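Local coordinates for Thiol:disulfide interchange protein (Proteus mirabilis, PDB 4OD7) that probably acts as a periplasmic thiol:disulfide oxidoreductase of the DsbA type, passing disulfide bonds to folding proteins through a thioredoxin-like active site, at residues Asn51-Thr56 / Val182-Leu187; Tyr42-Thr47 / Glu174-Tyr179. The protein carries 1 engineered substitution. All coordinates share one frame; numbering follows the deposited sequence.

Contact 1 of 2, residues Asn51-Thr56 / Val182-Leu187; sequences NVPENT and VVNQLL
L187 pushes one methyl into the shallow hollow between V52 and P53, where the last turns of helix 172-187 meet the loop 51-56. Its CD1 lies 3.7 Å from CG1 of V52 and equally close to CD of P53, while CG2 of T56 skirts the same methyl more loosely. V52 CG1, set beside the backbone N (chi1 -72°), in turn points into a hollow on the helix bordered by CD1 of L187, OD1 of N184 and, more loosely at 4.4 Å, CG1 of V183. The loop is the connection that leads from helix 44-51 into edge strand 58-62 of the thioredoxin-fold sheet, and it bends through a type II turn, P53 to T56. Next to the apolar fit, the amide of N184 lies against the backbone of N51 and V52: its side chain crosses that of V52 at about a right angle and sets OD1 3.5 Å from CA of V52, and ND2 donates to O of N51 at 3.1 Å. That bond is bent, 137° at the hydrogen, and ND2 stands above the carbonyl plane. The side chain of N51 leads away from the contact, and its ND2 bonds instead to OG of S180.

Contact 2 of 2, residues Tyr42-Thr47 / Glu174-Tyr179; sequences YKVNST and EYAKAY
V44 and A176 bring helices 44-51 and 172-187 together so closely that their CA atoms are 4.5 Å apart, an approach that the small alanine permits. The apolar contacts centre on V44, whose two methyls diverge. CG1, anti to the backbone N (chi1 -177°), drives against the root of Y179, 3.4 Å from CG, meeting the ring obliquely; CG2 rests 3.8 Å from CB of A176 and comes to the edge of the Y175 ring near CD2. The alanine methyl is also flanked by OG1 of T47 at 3.9 Å, while CG2 of that threonine lies over the backbone carbonyl oxygen of A176.

No hydrogen bond crosses between the segments. T47 OG1 reaches back to O of K43, the N-cap residue, at 2.9 Å, and the backbone N of T47 bonds to the same oxygen from the opposite face of its plane. The hydroxyls of Y175 and Y179 bond to N164, at O and OD1 respectively. F38 packs on V44 and Y175 from helix 33-41, which carries C35 of the redox-active pair (its partner S32 is an engineered serine), and an aromatic side chain of the bound peptide stacks on Y175. The direct joint thus rests on apolar fit, while the T47-K43 bonds and the bonds fixing the tyrosine hydroxyls would limit movement of those groups.

From the N terminus the chain first enters 42-47, at the start of helix 44-51, and then 51-56, the loop leading to strand 58-62. Well over a hundred residues follow, many of them helical, before helix 172-187 returns to meet both, first through 174-179 and then through 182-187. The order is therefore 2, 1, 2, 1: the two long loops closed by the contacts cross and do not nest. The centres lie 13 Å apart; contact 2 joins the beginning of helix 44-51, and contact 1 the loop before strand 58-62, to places about two turns apart on the C-terminal helix, on one flank of the thioredoxin fold.

Contact 1 of 2, residues Asn51-Thr56 / Val182-Leu187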
ATOM      1  N   ASN A  51      -0.165  13.524   8.008  1.00 30.85           N
ATOM      2  CA  ASN A  51      -0.631  13.940   9.319  1.00 31.44           C
ATOM      3  C   ASN A  51       0.026  13.221  10.490  1.00 32.12           C
ATOM      4  O   ASN A  51      -0.169  13.579  11.614  1.00 34.33           O
ATOM      5  CB  ASN A  51      -2.142  13.743   9.386  1.00 32.32           C
ATOM      6  CG  ASN A  51      -2.905  14.808   8.606  1.00 32.64           C
ATOM      7  OD1 ASN A  51      -2.441  15.931   8.447  1.00 36.16           O
ATOM      8  ND2 ASN A  51      -4.086  14.461   8.137  1.00 31.51           N
ATOM      9  N   VAL A  52       0.815  12.205  10.219  1.00 30.41           N
ATOM     10  CA  VAL A  52       1.522  11.477  11.273  1.00 31.85           C
ATOM     11  C   VAL A  52       2.633  12.351  11.879  1.00 32.95           C
ATOM     12  O   VAL A  52       3.025  13.354  11.286  1.00 33.17           O
ATOM     13  CB  VAL A  52       2.103  10.131  10.770  1.00 29.42           C
ATOM     14  CG1 VAL A  52       0.991   9.139  10.544  1.00 29.48           C
ATOM     15  CG2 VAL A  52       2.942  10.323   9.509  1.00 27.17           C
ATOM     16  N   PRO A  53       3.095  12.008  13.089  1.00 34.55           N
ATOM     17  CA  PRO A  53       4.231  12.716  13.677  1.00 36.33           C
ATOM     18  C   PRO A  53       5.472  12.679  12.777  1.00 34.72           C
ATOM     19  O   PRO A  53       5.663  11.701  12.061  1.00 32.42           O
ATOM     20  CB  PRO A  53       4.489  11.934  14.953  1.00 37.75           C
ATOM     21  CG  PRO A  53       3.283  11.270  15.254  1.00 37.65           C
ATOM     22  CD  PRO A  53       2.655  10.919  13.966  1.00 34.95           C
ATOM     23  N   GLU A  54       6.328  13.690  12.867  1.00 36.11           N
ATOM     24  CA  GLU A  54       7.567  13.728  12.101  1.00 34.95           C
ATOM     25  C   GLU A  54       8.432  12.548  12.496  1.00 34.24           C
ATOM     26  O   GLU A  54       8.377  12.125  13.634  1.00 35.71           O
ATOM     27  N   ASN A  55       9.172  11.989  11.540  1.00 32.12           N
ATOM     28  CA  ASN A  55      10.039  10.811  11.739  1.00 31.90           C
ATOM     29  C   ASN A  55       9.297   9.503  11.915  1.00 31.19           C
ATOM     30  O   ASN A  55       9.901   8.474  12.223  1.00 30.27           O
ATOM     31  CB  ASN A  55      10.899  10.940  13.025  1.00 66.39           C
ATOM     32  CG  ASN A  55      12.010  11.927  12.918  1.00 67.03           C
ATOM     33  OD1 ASN A  55      12.705  11.992  11.914  1.00 64.68           O
ATOM     34  ND2 ASN A  55      12.205  12.701  13.984  1.00 70.13           N
ATOM     35  N   THR A  56       8.021   9.478  11.612  1.00 29.80           N
ATOM     36  CA  THR A  56       7.309   8.226  11.735  1.00 28.92           C
ATOM     37  C   THR A  56       7.802   7.261  10.641  1.00 26.21           C
ATOM     38  O   THR A  56       7.788   7.606   9.468  1.00 25.48           O
ATOM     39  CB  THR A  56       5.799   8.506  11.657  1.00 28.69           C
ATOM     40  OG1 THR A  56       5.437   9.381  12.725  1.00 31.21           O
ATOM     41  CG2 THR A  56       4.953   7.205  11.707  1.00 28.70           C
ATOM     42  N   VAL A 182      -7.744   8.481  13.607  1.00 38.63           N
ATOM     43  CA  VAL A 182      -7.597   7.195  14.329  1.00 36.28           C
ATOM     44  C   VAL A 182      -6.151   6.677  14.389  1.00 35.33           C
ATOM     45  O   VAL A 182      -5.729   6.139  15.402  1.00 35.34           O
ATOM     46  CB  VAL A 182      -8.515   6.111  13.726  1.00 34.04           C
ATOM     47  CG1 VAL A 182      -8.327   4.769  14.399  1.00 33.62           C
ATOM     48  CG2 VAL A 182      -9.944   6.542  13.880  1.00 34.41           C
ATOM     49  N   VAL A 183      -5.422   6.779  13.276  1.00 35.26           N
ATOM     50  CA  VAL A 183      -4.040   6.295  13.194  1.00 33.32           C
ATOM     51  C   VAL A 183      -3.134   6.968  14.202  1.00 33.76           C
ATOM     52  O   VAL A 183      -2.391   6.298  14.914  1.00 33.60           O
ATOM     53  CB  VAL A 183      -3.460   6.492  11.803  1.00 28.55           C
ATOM     54  CG1 VAL A 183      -1.961   6.166  11.783  1.00 27.95           C
ATOM     55  CG2 VAL A 183      -4.214   5.621  10.839  1.00 31.75           C
ATOM     56  N   ASN A 184      -3.214   8.291  14.251  1.00 39.32           N
ATOM     57  CA  ASN A 184      -2.378   9.097  15.131  1.00 40.79           C
ATOM     58  C   ASN A 184      -2.675   8.774  16.604  1.00 43.69           C
ATOM     59  O   ASN A 184      -1.795   8.881  17.465  1.00 44.97           O
ATOM     60  CB  ASN A 184      -2.643  10.586  14.885  1.00 37.11           C
ATOM     61  CG  ASN A 184      -2.071  11.089  13.596  1.00 35.16           C
ATOM     62  OD1 ASN A 184      -1.351  10.393  12.899  1.00 36.16           O
ATOM     63  ND2 ASN A 184      -2.415  12.310  13.254  1.00 35.97           N
ATOM     64  N   GLN A 185      -3.903   8.329  16.885  1.00 42.81           N
ATOM     65  CA  GLN A 185      -4.270   7.935  18.237  1.00 44.62           C
ATOM     66  C   GLN A 185      -3.669   6.585  18.556  1.00 44.10           C
ATOM     67  O   GLN A 185      -3.224   6.351  19.668  1.00 48.99           O
ATOM     68  CB  GLN A 185      -5.799   7.901  18.410  1.00 44.69           C
ATOM     69  N   LEU A 186      -3.625   5.701  17.580  1.00 38.83           N
ATOM     70  CA  LEU A 186      -2.970   4.428  17.773  1.00 38.39           C
ATOM     71  C   LEU A 186      -1.467   4.583  17.835  1.00 38.27           C
ATOM     72  O   LEU A 186      -0.755   3.717  18.353  1.00 38.86           O
ATOM     73  CB  LEU A 186      -3.292   3.514  16.624  1.00 35.68           C
ATOM     74  CG  LEU A 186      -4.673   2.898  16.657  1.00 36.97           C
ATOM     75  CD1 LEU A 186      -5.126   2.619  15.252  1.00 33.16           C
ATOM     76  CD2 LEU A 186      -4.605   1.628  17.449  1.00 39.75           C
ATOM     77  N   LEU A 187      -0.961   5.656  17.243  1.00 37.81           N
ATOM     78  CA  LEU A 187       0.477   5.882  17.294  1.00 37.53           C
ATOM     79  C   LEU A 187       0.957   6.326  18.667  1.00 40.67           C
ATOM     80  O   LEU A 187       2.028   5.874  19.140  1.00 42.89           O
ATOM     81  CB  LEU A 187       0.870   6.908  16.239  1.00 35.99           C
ATOM     82  CG  LEU A 187       0.887   6.371  14.810  1.00 32.87           C
ATOM     83  CD1 LEU A 187       1.175   7.516  13.886  1.00 31.94           C
ATOM     84  CD2 LEU A 187       1.909   5.224  14.644  1.00 31.76           C
TER

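Contact 2 of 2, residues Tyr42-Thr47 / Glu174-Tyr179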
ATOM      1  N   TYR A  42      -9.800   8.770  -2.972  1.00 20.37           N
ATOM      2  CA  TYR A  42     -10.048   9.326  -1.652  1.00 22.31           C
ATOM      3  C   TYR A  42      -8.766   9.828  -0.987  1.00 22.96           C
ATOM      4  O   TYR A  42      -8.835  10.662  -0.091  1.00 23.46           O
ATOM      5  CB  TYR A  42     -10.702   8.291  -0.723  1.00 20.53           C
ATOM      6  CG  TYR A  42     -12.118   7.865  -1.077  1.00 21.23           C
ATOM      7  CD1 TYR A  42     -12.939   8.638  -1.884  1.00 19.87           C
ATOM      8  CD2 TYR A  42     -12.656   6.702  -0.532  1.00 22.66           C
ATOM      9  CE1 TYR A  42     -14.225   8.243  -2.172  1.00 20.14           C
ATOM     10  CE2 TYR A  42     -13.949   6.300  -0.814  1.00 21.51           C
ATOM     11  CZ  TYR A  42     -14.737   7.070  -1.624  1.00 20.49           C
ATOM     12  OH  TYR A  42     -16.036   6.667  -1.884  1.00 21.02           O
ATOM     13  N   LYS A  43      -7.616   9.289  -1.400  1.00 21.38           N
ATOM     14  CA  LYS A  43      -6.316   9.697  -0.865  1.00 23.16           C
ATOM     15  C   LYS A  43      -6.228   9.479   0.655  1.00 25.19           C
ATOM     16  O   LYS A  43      -5.779  10.342   1.384  1.00 28.64           O
ATOM     17  CB  LYS A  43      -6.092  11.171  -1.210  1.00 24.28           C
ATOM     18  CG  LYS A  43      -6.147  11.476  -2.707  1.00 28.40           C
ATOM     19  CD  LYS A  43      -6.039  12.945  -2.944  1.00 32.09           C
ATOM     20  CE  LYS A  43      -6.157  13.344  -4.389  1.00 34.12           C
ATOM     21  NZ  LYS A  43      -5.568  14.724  -4.574  1.00 37.76           N
ATOM     22  N   VAL A  44      -6.694   8.345   1.151  1.00 23.23           N
ATOM     23  CA  VAL A  44      -6.704   8.146   2.584  1.00 21.74           C
ATOM     24  C   VAL A  44      -5.272   7.908   3.043  1.00 22.25           C
ATOM     25  O   VAL A  44      -4.848   8.487   4.042  1.00 22.05           O
ATOM     26  CB  VAL A  44      -7.620   6.984   3.001  1.00 23.10           C
ATOM     27  CG1 VAL A  44      -7.681   6.845   4.519  1.00 23.14           C
ATOM     28  CG2 VAL A  44      -9.010   7.192   2.490  1.00 20.32           C
ATOM     29  N   ASN A  45      -4.504   7.072   2.345  1.00 21.63           N
ATOM     30  CA  ASN A  45      -3.104   6.853   2.794  1.00 21.15           C
ATOM     31  C   ASN A  45      -2.243   8.119   2.702  1.00 21.16           C
ATOM     32  O   ASN A  45      -1.390   8.360   3.533  1.00 21.83           O
ATOM     33  CB  ASN A  45      -2.394   5.752   2.017  1.00 20.12           C
ATOM     34  CG  ASN A  45      -2.175   6.100   0.573  1.00 19.46           C
ATOM     35  OD1 ASN A  45      -3.081   6.543  -0.106  1.00 21.72           O
ATOM     36  ND2 ASN A  45      -0.952   5.972   0.118  1.00 18.32           N
ATOM     37  N   SER A  46      -2.494   8.941   1.706  1.00 21.56           N
ATOM     38  CA  SER A  46      -1.746  10.152   1.575  1.00 22.05           C
ATOM     39  C   SER A  46      -2.152  11.181   2.651  1.00 22.62           C
ATOM     40  O   SER A  46      -1.293  11.882   3.150  1.00 24.63           O
ATOM     41  CB  SER A  46      -1.844  10.654   0.137  1.00 22.11           C
ATOM     42  OG  SER A  46      -3.147  10.680  -0.294  1.00 26.55           O
ATOM     43  N   THR A  47      -3.422  11.277   3.011  1.00 22.64           N
ATOM     44  CA  THR A  47      -3.841  12.141   4.109  1.00 24.30           C
ATOM     45  C   THR A  47      -3.154  11.705   5.397  1.00 25.41           C
ATOM     46  O   THR A  47      -2.654  12.516   6.162  1.00 26.49           O
ATOM     47  CB  THR A  47      -5.370  12.090   4.326  1.00 25.07           C
ATOM     48  OG1 THR A  47      -6.023  12.651   3.192  1.00 30.13           O
ATOM     49  CG2 THR A  47      -5.807  12.887   5.574  1.00 27.43           C
ATOM     50  N   GLU A 174     -14.057  13.559   4.897  1.00 37.79           N
ATOM     51  CA  GLU A 174     -14.021  13.370   6.338  1.00 46.90           C
ATOM     52  C   GLU A 174     -13.502  12.006   6.733  1.00 54.46           C
ATOM     53  O   GLU A 174     -12.860  11.873   7.777  1.00 60.68           O
ATOM     54  CB  GLU A 174     -15.371  13.585   6.976  1.00 49.38           C
ATOM     55  CG  GLU A 174     -15.647  15.020   7.239  1.00 52.68           C
ATOM     56  CD  GLU A 174     -16.791  15.188   8.182  1.00 56.04           C
ATOM     57  OE1 GLU A 174     -17.144  14.202   8.868  1.00 56.26           O
ATOM     58  OE2 GLU A 174     -17.332  16.303   8.256  1.00 57.33           O
ATOM     59  N   TYR A 175     -13.788  10.996   5.905  1.00 52.58           N
ATOM     60  CA  TYR A 175     -13.380   9.629   6.207  1.00 43.73           C
ATOM     61  C   TYR A 175     -11.896   9.578   6.252  1.00 29.82           C
ATOM     62  O   TYR A 175     -11.360   8.943   7.123  1.00 26.96           O
ATOM     63  CB  TYR A 175     -13.857   8.607   5.166  1.00 38.79           C
ATOM     64  CG  TYR A 175     -13.424   7.181   5.470  1.00 28.42           C
ATOM     65  CD1 TYR A 175     -14.069   6.410   6.435  1.00 28.16           C
ATOM     66  CD2 TYR A 175     -12.327   6.631   4.825  1.00 24.28           C
ATOM     67  CE1 TYR A 175     -13.658   5.109   6.708  1.00 24.79           C
ATOM     68  CE2 TYR A 175     -11.905   5.338   5.102  1.00 22.55           C
ATOM     69  CZ  TYR A 175     -12.569   4.590   6.055  1.00 23.16           C
ATOM     70  OH  TYR A 175     -12.134   3.313   6.311  1.00 23.05           O
ATOM     71  N   ALA A 176     -11.233  10.185   5.291  1.00 27.11           N
ATOM     72  CA  ALA A 176      -9.773  10.174   5.258  1.00 25.09           C
ATOM     73  C   ALA A 176      -9.176  10.963   6.428  1.00 31.47           C
ATOM     74  O   ALA A 176      -8.157  10.579   6.997  1.00 33.89           O
ATOM     75  CB  ALA A 176      -9.313  10.724   3.983  1.00 24.16           C
ATOM     76  N   LYS A 177      -9.809  12.075   6.773  1.00 30.80           N
ATOM     77  CA  LYS A 177      -9.404  12.847   7.922  1.00 32.07           C
ATOM     78  C   LYS A 177      -9.687  12.037   9.158  1.00 32.77           C
ATOM     79  O   LYS A 177      -8.922  12.039  10.121  1.00 34.42           O
ATOM     80  CB  LYS A 177     -10.121  14.172   7.928  1.00 39.32           C
ATOM     81  CG  LYS A 177      -9.523  15.123   6.923  1.00 44.49           C
ATOM     82  CD  LYS A 177     -10.197  16.481   6.954  1.00 53.17           C
ATOM     83  CE  LYS A 177     -11.685  16.333   6.637  1.00 57.68           C
ATOM     84  NZ  LYS A 177     -12.395  17.620   6.490  1.00 61.16           N
ATOM     85  N   ALA A 178     -10.831  11.387   9.140  1.00 31.54           N
ATOM     86  CA  ALA A 178     -11.237  10.555  10.246  1.00 32.73           C
ATOM     87  C   ALA A 178     -10.301   9.384  10.365  1.00 31.06           C
ATOM     88  O   ALA A 178     -10.052   8.918  11.446  1.00 32.19           O
ATOM     89  CB  ALA A 178     -12.652  10.071  10.054  1.00 35.04           C
ATOM     90  N   TYR A 179      -9.861   8.850   9.233  1.00 29.18           N
ATOM     91  CA  TYR A 179      -8.931   7.724   9.203  1.00 28.45           C
ATOM     92  C   TYR A 179      -7.611   8.151   9.793  1.00 29.59           C
ATOM     93  O   TYR A 179      -7.042   7.469  10.648  1.00 28.55           O
ATOM     94  CB  TYR A 179      -8.699   7.205   7.784  1.00 28.17           C
ATOM     95  CG  TYR A 179      -8.140   5.778   7.737  1.00 28.50           C
ATOM     96  CD1 TYR A 179      -6.781   5.520   7.902  1.00 26.16           C
ATOM     97  CD2 TYR A 179      -8.980   4.692   7.501  1.00 27.06           C
ATOM     98  CE1 TYR A 179      -6.286   4.225   7.869  1.00 24.59           C
ATOM     99  CE2 TYR A 179      -8.500   3.409   7.461  1.00 25.22           C
ATOM    100  CZ  TYR A 179      -7.149   3.173   7.639  1.00 25.79           C
ATOM    101  OH  TYR A 179      -6.686   1.869   7.597  1.00 25.71           O
TER